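Local coordinates for protein-arginine-phosphatase (Geobacillus stearothermophilus, PDB 4PIC) that removes phosphate from phosphorylated arginine residues of proteins, probably counteracting a protein arginine kinase, with almost no activity on phosphotyrosine peptides, at residues A[47-50]-A[51-54]; A[66-69]-A[70-74]; A[121-124]-A[125-129]; A[132-135]-A[136-140]. All blocks are in the same frame, centred on the assembly; numbering follows the deposited sequence.

Contact 1 (A[47-50]-A[51-54]); sequences SVHA and KMVL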
loop_
_atom_site.group_PDB
_atom_site.type_symbol
_atom_site.label_atom_id
_atom_site.label_comp_id
_atom_site.label_asym_id
_atom_site.label_seq_id
_atom_site.Cartn_x
_atom_site.Cartn_y
_atom_site.Cartn_z
ATOM N N SER A 47 -3.413 -5.227 17.283
ATOM C CA SER A 47 -2.158 -5.369 18.014
ATOM C C SER A 47 -2.386 -5.248 19.519
ATOM O O SER A 47 -3.397 -4.704 19.975
ATOM C CB SER A 47 -1.120 -4.352 17.557
ATOM O OG SER A 47 -1.481 -3.049 17.952
ATOM N N VAL A 48 -1.454 -5.780 20.299
ATOM C CA VAL A 48 -1.672 -5.848 21.736
ATOM C C VAL A 48 -1.829 -4.472 22.374
ATOM O O VAL A 48 -2.675 -4.290 23.249
ATOM C CB VAL A 48 -0.576 -6.697 22.457
ATOM C CG1 VAL A 48 0.803 -6.045 22.343
ATOM C CG2 VAL A 48 -0.951 -6.912 23.898
ATOM N N HIS A 49 -1.053 -3.488 21.929
ATOM C CA HIS A 49 -1.172 -2.154 22.509
ATOM C C HIS A 49 -2.499 -1.507 22.125
ATOM O O HIS A 49 -3.070 -0.770 22.925
ATOM C CB HIS A 49 -0.014 -1.243 22.103
ATOM C CG HIS A 49 1.259 -1.500 22.853
ATOM N ND1 HIS A 49 2.481 -1.044 22.408
ATOM C CD2 HIS A 49 1.495 -2.144 24.020
ATOM C CE1 HIS A 49 3.420 -1.408 23.264
ATOM N NE2 HIS A 49 2.852 -2.078 24.247
ATOM N N ALA A 50 -2.986 -1.785 20.912
ATOM C CA ALA A 50 -4.298 -1.270 20.502
ATOM C C ALA A 50 -5.353 -1.880 21.416
ATOM O O ALA A 50 -6.240 -1.180 21.925
ATOM C CB ALA A 50 -4.589 -1.600 19.043
ATOM N N LYS A 51 -5.270 -3.186 21.641
ATOM C CA LYS A 51 -6.216 -3.829 22.546
ATOM C C LYS A 51 -6.132 -3.252 23.946
ATOM O O LYS A 51 -7.151 -3.022 24.588
ATOM C CB LYS A 51 -5.973 -5.332 22.614
ATOM C CG LYS A 51 -6.369 -6.097 21.369
ATOM C CD LYS A 51 -6.383 -7.573 21.719
ATOM C CE LYS A 51 -6.569 -8.453 20.515
ATOM N NZ LYS A 51 -6.641 -9.882 20.948
HETATM N N MSE A 52 -4.927 -2.999 24.422
HETATM C CA MSE A 52 -4.762 -2.469 25.766
HETATM C C MSE A 52 -5.358 -1.085 25.933
HETATM O O MSE A 52 -6.092 -0.842 26.887
HETATM C CB MSE A 52 -3.290 -2.445 26.153
HETATM C CG MSE A 52 -2.754 -3.796 26.576
HETATM SE SE MSE A 52 -0.820 -3.785 26.735
HETATM C CE MSE A 52 -0.568 -5.561 27.439
ATOM N N VAL A 53 -5.061 -0.168 25.023
ATOM C CA VAL A 53 -5.597 1.181 25.182
ATOM C C VAL A 53 -7.111 1.227 24.954
ATOM O O VAL A 53 -7.818 2.040 25.572
ATOM C CB VAL A 53 -4.842 2.248 24.355
ATOM C CG1 VAL A 53 -3.346 2.197 24.682
ATOM C CG2 VAL A 53 -5.058 2.021 22.880
ATOM N N LEU A 54 -7.631 0.322 24.126
ATOM C CA LEU A 54 -9.086 0.193 24.024
ATOM C C LEU A 54 -9.673 -0.334 25.332
ATOM O O LEU A 54 -10.705 0.152 25.791
ATOM C CB LEU A 54 -9.509 -0.682 22.841
ATOM C CG LEU A 54 -9.271 -0.043 21.468
ATOM C CD1 LEU A 54 -9.508 -1.068 20.376
ATOM C CD2 LEU A 54 -10.165 1.190 21.258
#
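Met52 sets its CG anti to its own carbonyl carbon, chi1 -79°, and runs extended from there, back along the helix past Val48 and His49. The residue is a selenomethionine. Its terminal CE reaches Val48 CG2 at 3.8 Å; that methyl lies anti to the Val48 backbone N, and the two side chains run side by side. The same chain passes the edge of the His49 ring. Met52 SE sits 3.9 Å from His49 CD2, in the plane of the imidazole and 87° off the ring normal. This is an edge-on Met-aromatic contact, made here by selenium, not a stack on the face.

Backbone bonds carry the first turn. Lys51 N donates to Ser47 O at 2.9 Å, and Met52 N, Val53 N and Leu54 N follow on Val48 O, His49 O and Ala50 O. Lys51 sends its extended chain outward to a salt bridge with Glu45. Val53 and Leu54 turn inward, and both touch Met18 of helix 15-25.

Ser47 backbone-bonds to Thr13, a residue important for substrate discrimination. This is the first turn of helix 48-56, with a serine at the N-cap position, set beside the phosphate-binding loop of the low molecular weight phosphatase fold.

Contact 2 (A[66-69]-A[70-74]); sequences SQLK and KEHID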
loop_
_atom_site.group_PDB
_atom_site.type_symbol
_atom_site.label_atom_id
_atom_site.label_comp_id
_atom_site.label_asym_id
_atom_site.label_seq_id
_atom_site.Cartn_x
_atom_site.Cartn_y
_atom_site.Cartn_z
ATOM N N SER A 66 -8.598 -7.192 7.698
ATOM C CA SER A 66 -9.102 -7.436 6.352
ATOM C C SER A 66 -8.307 -6.609 5.355
ATOM O O SER A 66 -8.016 -5.442 5.604
ATOM C CB SER A 66 -10.573 -7.025 6.229
ATOM O OG SER A 66 -11.364 -7.561 7.269
ATOM N N GLN A 67 -7.958 -7.221 4.228
ATOM C CA GLN A 67 -7.424 -6.472 3.099
ATOM C C GLN A 67 -8.535 -5.665 2.432
ATOM O O GLN A 67 -9.595 -6.204 2.099
ATOM C CB GLN A 67 -6.794 -7.432 2.085
ATOM C CG GLN A 67 -6.451 -6.810 0.737
ATOM C CD GLN A 67 -5.398 -5.724 0.837
ATOM O OE1 GLN A 67 -4.332 -5.929 1.425
ATOM N NE2 GLN A 67 -5.692 -4.561 0.252
ATOM N N LEU A 68 -8.285 -4.375 2.233
ATOM C CA LEU A 68 -9.196 -3.492 1.526
ATOM C C LEU A 68 -9.402 -3.934 0.085
ATOM O O LEU A 68 -8.440 -4.072 -0.677
ATOM C CB LEU A 68 -8.663 -2.060 1.552
ATOM C CG LEU A 68 -9.477 -1.027 0.784
ATOM C CD1 LEU A 68 -10.874 -0.907 1.380
ATOM C CD2 LEU A 68 -8.776 0.326 0.802
ATOM N N LYS A 69 -10.660 -4.141 -0.279
ATOM C CA LYS A 69 -11.014 -4.576 -1.622
ATOM C C LYS A 69 -12.134 -3.725 -2.191
ATOM O O LYS A 69 -12.786 -2.978 -1.461
ATOM C CB LYS A 69 -11.417 -6.054 -1.611
ATOM C CG LYS A 69 -10.282 -6.995 -1.241
ATOM C CD LYS A 69 -10.559 -8.418 -1.700
ATOM C CE LYS A 69 -9.284 -9.247 -1.738
ATOM N NZ LYS A 69 -8.660 -9.379 -0.390
ATOM N N LYS A 70 -12.348 -3.847 -3.500
ATOM C CA LYS A 70 -13.413 -3.154 -4.212
ATOM C C LYS A 70 -14.750 -3.255 -3.477
ATOM O O LYS A 70 -15.497 -2.283 -3.381
ATOM C CB LYS A 70 -13.521 -3.744 -5.625
ATOM C CG LYS A 70 -14.726 -3.302 -6.425
ATOM C CD LYS A 70 -14.649 -1.830 -6.764
ATOM C CE LYS A 70 -15.745 -1.449 -7.756
ATOM N NZ LYS A 70 -15.916 0.025 -7.858
ATOM N N GLU A 71 -15.023 -4.431 -2.931
ATOM C CA GLU A 71 -16.274 -4.688 -2.240
ATOM C C GLU A 71 -16.472 -3.771 -1.029
ATOM O O GLU A 71 -17.591 -3.346 -0.750
ATOM C CB GLU A 71 -16.354 -6.160 -1.833
ATOM C CG GLU A 71 -16.565 -7.131 -3.008
ATOM C CD GLU A 71 -15.444 -7.102 -4.053
ATOM O OE1 GLU A 71 -14.248 -7.090 -3.677
ATOM O OE2 GLU A 71 -15.767 -7.083 -5.263
ATOM N N HIS A 72 -15.391 -3.461 -0.316
ATOM C CA HIS A 72 -15.478 -2.550 0.832
ATOM C C HIS A 72 -15.756 -1.138 0.354
ATOM O O HIS A 72 -16.493 -0.382 0.988
ATOM C CB HIS A 72 -14.160 -2.496 1.607
ATOM C CG HIS A 72 -13.774 -3.774 2.270
ATOM N ND1 HIS A 72 -12.724 -4.548 1.823
ATOM C CD2 HIS A 72 -14.251 -4.389 3.377
ATOM C CE1 HIS A 72 -12.587 -5.599 2.613
ATOM N NE2 HIS A 72 -13.500 -5.524 3.565
ATOM N N ILE A 73 -15.115 -0.765 -0.746
ATOM C CA ILE A 73 -15.282 0.554 -1.336
ATOM C C ILE A 73 -16.734 0.779 -1.762
ATOM O O ILE A 73 -17.318 1.831 -1.482
ATOM C CB ILE A 73 -14.343 0.733 -2.543
ATOM C CG1 ILE A 73 -12.878 0.627 -2.103
ATOM C CG2 ILE A 73 -14.620 2.049 -3.262
ATOM C CD1 ILE A 73 -12.426 1.747 -1.179
ATOM N N ASP A 74 -17.325 -0.229 -2.403
ATOM C CA ASP A 74 -18.709 -0.140 -2.857
ATOM C C ASP A 74 -19.711 -0.167 -1.705
ATOM O O ASP A 74 -20.785 0.422 -1.800
ATOM C CB ASP A 74 -19.027 -1.265 -3.840
ATOM C CG ASP A 74 -18.262 -1.141 -5.135
ATOM O OD1 ASP A 74 -17.751 -0.038 -5.419
ATOM O OD2 ASP A 74 -18.184 -2.149 -5.871
#
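Residues 66-69 run extended into the N-cap Lys69, whose carbonyl O accepts from both His72 N at 2.9 Å and Ile73 N at 3.3 Å. The two donors come from different directions. Ile73 N lies in the carbonyl plane, while His72 N stands 51° out of it.

His72 folds its ring back against this bend, edge first. Its CG is anti to its own carbonyl carbon, chi1 -65°, which carries the imidazole toward the incoming chain. Lys69 N then donates to His72 ND1 at 3.0 Å, close to the ring plane. ND1 must therefore carry a lone pair and not a proton. At the same edge His72 CE1 comes within 3.1 Å of Gln67 O. A phenylalanine in place of His72 would probably leave Lys69 N without its acceptor and free the bend before the helix to shift.

Leu68 works on the apolar side. Its CD1 lies 3.7 Å from His72 CB and also touches Ile73 CD1, with the leucine and isoleucine crossing at about a right angle. Gln67 NE2 donates to Leu68 O at 2.9 Å and also to Val38 O. One turn on, Lys70 NZ forms a salt bridge with Asp74 OD1 at 3.1 Å, on the syn lone pair of that oxygen, and pairs with Glu96 as well.

Backbone bonds from Ser66 and Leu68 to Gly37 tie the incoming chain to the end of strand 31-37, outermost within this chain. Phe39 of the second subunit packs on Gln67 and Leu68. Leu68 also rests on Leu6 and Val8 of strand 3-9, and with Ile73 it meets Ile90 of helix 84-93.

Contact 3 (A[121-124]-A[125-129]); sequences GPIE and VYRAA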
loop_
_atom_site.group_PDB
_atom_site.type_symbol
_atom_site.label_atom_id
_atom_site.label_comp_id
_atom_site.label_asym_id
_atom_site.label_seq_id
_atom_site.Cartn_x
_atom_site.Cartn_y
_atom_site.Cartn_z
ATOM N N GLY A 121 5.155 1.075 18.160
ATOM C CA GLY A 121 5.958 1.547 19.273
ATOM C C GLY A 121 5.313 1.451 20.644
ATOM O O GLY A 121 4.459 0.589 20.877
ATOM N N PRO A 122 5.729 2.332 21.566
ATOM C CA PRO A 122 5.319 2.240 22.970
ATOM C C PRO A 122 3.826 2.463 23.132
ATOM O O PRO A 122 3.193 3.125 22.293
ATOM C CB PRO A 122 6.083 3.390 23.643
ATOM C CG PRO A 122 7.166 3.762 22.690
ATOM C CD PRO A 122 6.638 3.469 21.332
ATOM N N ILE A 123 3.267 1.936 24.214
ATOM C CA ILE A 123 1.841 2.064 24.449
ATOM C C ILE A 123 1.424 3.528 24.511
ATOM O O ILE A 123 0.292 3.870 24.176
ATOM C CB ILE A 123 1.407 1.290 25.713
ATOM C CG1 ILE A 123 -0.114 1.124 25.742
ATOM C CG2 ILE A 123 1.911 1.980 26.978
ATOM C CD1 ILE A 123 -0.607 0.234 26.872
ATOM N N GLU A 124 2.342 4.401 24.909
ATOM C CA GLU A 124 2.024 5.818 25.030
ATOM C C GLU A 124 1.611 6.439 23.701
ATOM O O GLU A 124 0.752 7.318 23.664
ATOM C CB GLU A 124 3.200 6.599 25.629
ATOM C CG GLU A 124 3.438 6.346 27.115
ATOM C CD GLU A 124 4.178 5.055 27.388
ATOM O OE1 GLU A 124 4.823 4.530 26.458
ATOM O OE2 GLU A 124 4.115 4.569 28.538
ATOM N N VAL A 125 2.210 5.978 22.611
ATOM C CA VAL A 125 1.849 6.511 21.303
ATOM C C VAL A 125 0.517 5.929 20.826
ATOM O O VAL A 125 -0.260 6.615 20.169
ATOM C CB VAL A 125 2.956 6.300 20.259
ATOM C CG1 VAL A 125 2.657 7.115 19.006
ATOM C CG2 VAL A 125 4.295 6.723 20.846
ATOM N N TYR A 126 0.250 4.670 21.160
ATOM C CA TYR A 126 -1.078 4.106 20.920
ATOM C C TYR A 126 -2.145 4.884 21.669
ATOM O O TYR A 126 -3.239 5.124 21.147
ATOM C CB TYR A 126 -1.134 2.642 21.344
ATOM C CG TYR A 126 -0.557 1.707 20.299
ATOM C CD1 TYR A 126 0.812 1.460 20.236
ATOM C CD2 TYR A 126 -1.383 1.059 19.385
ATOM C CE1 TYR A 126 1.336 0.609 19.276
ATOM C CE2 TYR A 126 -0.865 0.207 18.424
ATOM C CZ TYR A 126 0.496 -0.015 18.382
ATOM O OH TYR A 126 1.039 -0.861 17.434
ATOM N N ARG A 127 -1.833 5.287 22.897
ATOM C CA ARG A 127 -2.789 6.042 23.694
ATOM C C ARG A 127 -3.014 7.416 23.073
ATOM O O ARG A 127 -4.136 7.894 23.014
ATOM C CB ARG A 127 -2.313 6.162 25.148
ATOM C CG ARG A 127 -3.403 6.572 26.120
ATOM C CD ARG A 127 -2.922 6.504 27.567
ATOM N NE ARG A 127 -2.710 5.131 28.008
ATOM C CZ ARG A 127 -1.544 4.647 28.422
ATOM N NH1 ARG A 127 -0.472 5.430 28.453
ATOM N NH2 ARG A 127 -1.446 3.383 28.808
ATOM N N ALA A 128 -1.950 8.045 22.590
ATOM C CA ALA A 128 -2.058 9.345 21.939
ATOM C C ALA A 128 -2.963 9.253 20.710
ATOM O O ALA A 128 -3.836 10.121 20.493
ATOM C CB ALA A 128 -0.681 9.843 21.541
ATOM N N ALA A 129 -2.758 8.200 19.917
ATOM C CA ALA A 129 -3.581 7.962 18.730
ATOM C C ALA A 129 -5.037 7.723 19.126
ATOM O O ALA A 129 -5.956 8.279 18.521
ATOM C CB ALA A 129 -3.048 6.779 17.938
HETATM O O HOH W 1 1.997 4.720 29.997
#
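Tyr126 turns one edge of its ring to the carbonyls that precede the helix. Tyr126 CE1 lies 3.5 Å from Gly121 O, and Tyr126 CD1 is 3.6 Å from Pro122 O; both oxygens sit near the ring plane. The ring is brought there by its CG, anti to the carbonyl carbon of Tyr126, chi1 -81°. An alanine here is likely to open a gap beside these carbonyls and leave His49, whose ring meets this one, without its neighbour.

Among backbone bonds, Val125 N donates to Pro122 O at 3.0 Å from above the carbonyl plane. Arg127 N and Ala128 N bond to Ile123 O and Glu124 O in the regular helical way.

The charged groups meet through water. Glu124 OE2 accepts from water 1 at 2.6 Å, and Arg127 NH1 donates to the same water at 3.0 Å. Arg127 NH2 forms a salt bridge with Glu56.

Apolar contact is slight: Pro122 CD and Val125 CG2 lie side by side, and Ile123 CD1 lies 3.8 Å from Arg127 NH2.

Pro122 holds the N-cap position of helix 123-150. Tyr126 also touches Cys14, a probable substrate-binding residue, so this helix start borders the active-site loop of the low molecular weight phosphatase fold.

Contact 4 (A[132-135]-A[136-140]); sequences ELET and LIDRL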
loop_
_atom_site.group_PDB
_atom_site.type_symbol
_atom_site.label_atom_id
_atom_site.label_comp_id
_atom_site.label_asym_id
_atom_site.label_seq_id
_atom_site.Cartn_x
_atom_site.Cartn_y
_atom_site.Cartn_z
ATOM N N GLU A 132 -6.687 11.041 20.079
ATOM C CA GLU A 132 -7.000 11.814 18.878
ATOM C C GLU A 132 -8.257 11.257 18.235
ATOM O O GLU A 132 -9.167 12.002 17.867
ATOM C CB GLU A 132 -5.855 11.765 17.860
ATOM C CG GLU A 132 -4.596 12.552 18.239
ATOM C CD GLU A 132 -3.449 12.309 17.273
ATOM O OE1 GLU A 132 -3.583 11.428 16.397
ATOM O OE2 GLU A 132 -2.402 12.988 17.396
ATOM N N LEU A 133 -8.301 9.935 18.104
ATOM C CA LEU A 133 -9.440 9.269 17.486
ATOM C C LEU A 133 -10.716 9.456 18.289
ATOM O O LEU A 133 -11.781 9.648 17.716
ATOM C CB LEU A 133 -9.158 7.779 17.319
ATOM C CG LEU A 133 -8.161 7.414 16.235
ATOM C CD1 LEU A 133 -7.766 5.947 16.372
ATOM C CD2 LEU A 133 -8.780 7.693 14.874
ATOM N N GLU A 134 -10.625 9.404 19.611
ATOM C CA GLU A 134 -11.820 9.574 20.429
ATOM C C GLU A 134 -12.448 10.944 20.168
ATOM O O GLU A 134 -13.668 11.066 19.982
ATOM C CB GLU A 134 -11.527 9.393 21.924
ATOM C CG GLU A 134 -12.745 9.644 22.793
ATOM C CD GLU A 134 -12.768 8.828 24.072
ATOM O OE1 GLU A 134 -11.701 8.635 24.696
ATOM O OE2 GLU A 134 -13.873 8.387 24.457
ATOM N N THR A 135 -11.604 11.973 20.136
ATOM C CA THR A 135 -12.076 13.329 19.898
ATOM C C THR A 135 -12.742 13.439 18.540
ATOM O O THR A 135 -13.851 13.974 18.418
ATOM C CB THR A 135 -10.912 14.325 19.985
ATOM O OG1 THR A 135 -10.351 14.265 21.304
ATOM C CG2 THR A 135 -11.403 15.742 19.693
ATOM N N LEU A 136 -12.078 12.905 17.520
ATOM C CA LEU A 136 -12.612 12.996 16.168
ATOM C C LEU A 136 -13.869 12.152 15.973
ATOM O O LEU A 136 -14.779 12.539 15.229
ATOM C CB LEU A 136 -11.543 12.623 15.142
ATOM C CG LEU A 136 -10.350 13.586 15.107
ATOM C CD1 LEU A 136 -9.251 13.057 14.214
ATOM C CD2 LEU A 136 -10.771 14.971 14.642
ATOM N N ILE A 137 -13.937 11.011 16.645
ATOM C CA ILE A 137 -15.083 10.129 16.495
ATOM C C ILE A 137 -16.299 10.667 17.247
ATOM O O ILE A 137 -17.445 10.491 16.807
ATOM C CB ILE A 137 -14.703 8.692 16.849
ATOM C CG1 ILE A 137 -13.794 8.166 15.729
ATOM C CG2 ILE A 137 -15.921 7.805 17.005
ATOM C CD1 ILE A 137 -13.191 6.857 16.025
ATOM N N ASP A 138 -16.057 11.373 18.350
ATOM C CA ASP A 138 -17.133 12.091 19.020
ATOM C C ASP A 138 -17.707 13.136 18.064
ATOM O O ASP A 138 -18.929 13.269 17.937
ATOM C CB ASP A 138 -16.643 12.757 20.312
ATOM C CG ASP A 138 -16.428 11.767 21.441
ATOM O OD1 ASP A 138 -16.873 10.607 21.326
ATOM O OD2 ASP A 138 -15.822 12.160 22.463
ATOM N N ARG A 139 -16.835 13.872 17.376
ATOM C CA ARG A 139 -17.308 14.884 16.429
ATOM C C ARG A 139 -18.010 14.231 15.250
ATOM O O ARG A 139 -19.000 14.754 14.741
ATOM C CB ARG A 139 -16.163 15.751 15.901
ATOM C CG ARG A 139 -15.199 16.258 16.951
ATOM C CD ARG A 139 -15.474 17.662 17.439
ATOM N NE ARG A 139 -14.378 18.102 18.305
ATOM C CZ ARG A 139 -14.523 18.888 19.366
ATOM N NH1 ARG A 139 -15.724 19.336 19.703
ATOM N NH2 ARG A 139 -13.463 19.227 20.090
ATOM N N LEU A 140 -17.496 13.091 14.807
ATOM C CA LEU A 140 -18.139 12.342 13.737
ATOM C C LEU A 140 -19.551 11.919 14.126
ATOM O O LEU A 140 -20.494 12.089 13.340
ATOM C CB LEU A 140 -17.305 11.108 13.401
ATOM C CG LEU A 140 -17.905 10.174 12.356
ATOM C CD1 LEU A 140 -17.972 10.903 11.041
ATOM C CD2 LEU A 140 -17.031 8.940 12.219
HETATM O O HOH W 2 -16.302 9.484 23.827
#
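Arg139 lies back over the carbonyl of Thr135, one turn earlier, and alongside the threonine side chain. Its CB is 3.9 Å from Thr135 O. The next atom, Arg139 CG, comes much nearer, 3.0 Å from Thr135 O, and CD draws off again. The bend at chi2, -97°, turns the chain past the threonine methyl. Arg139 NE then lies 4.0 Å from Thr135 CG2, and at the tip Arg139 NH2 keeps near the same methyl. The guanidinium thus meets carbon, while Thr135 OG1 bonds to Asp131 O.

On a neighbouring face Glu134 and Asp138 run side by side, their carboxylate planes 54° apart. Glu134 CG is 4.0 Å from Asp138 OD2. Water 2 lies between the two acids, 2.7 Å from Glu134 OE2 and 2.8 Å from Asp138 OD1. Lys57 pairs with Glu134 and Lys26 with Asp138, which is likely to ease the closeness of the like charges.

The buried face holds Leu133, Leu136 and Ile137. Ile137 CD1 reaches back to Leu133 CB at 4.3 Å. Backbone bonds from Leu136, Ile137, Asp138 and Arg139 to the residues four before keep the turn regular.

Leu133 and Ile137 pack on Leu22 of helix 15-25. Leu136 and Leu140 meet Val108 of helix 104-109, so this middle part of helix 123-150 lies against both helices.

In the fold
All four contacts are local and follow in series; none nests in or crosses another. From the N terminus, contact 1 comes first, at the start of helix 48-56. Contact 2 follows, where the loop after that helix turns into helix 70-75. Contacts 3 and 4 adjoin in sequence on helix 123-150. Space joins what the chain separates: contacts 1 and 3 have centres about 9 Å apart and touch through Ser47, His49, Gly121, Ile123 and Tyr126, so two helix starts meet near the probable substrate-binding loop. Contact 2 lies across the chain's centre from contacts 3 and 4, about 27 Å and 23 Å between centres, with the second subunit close by.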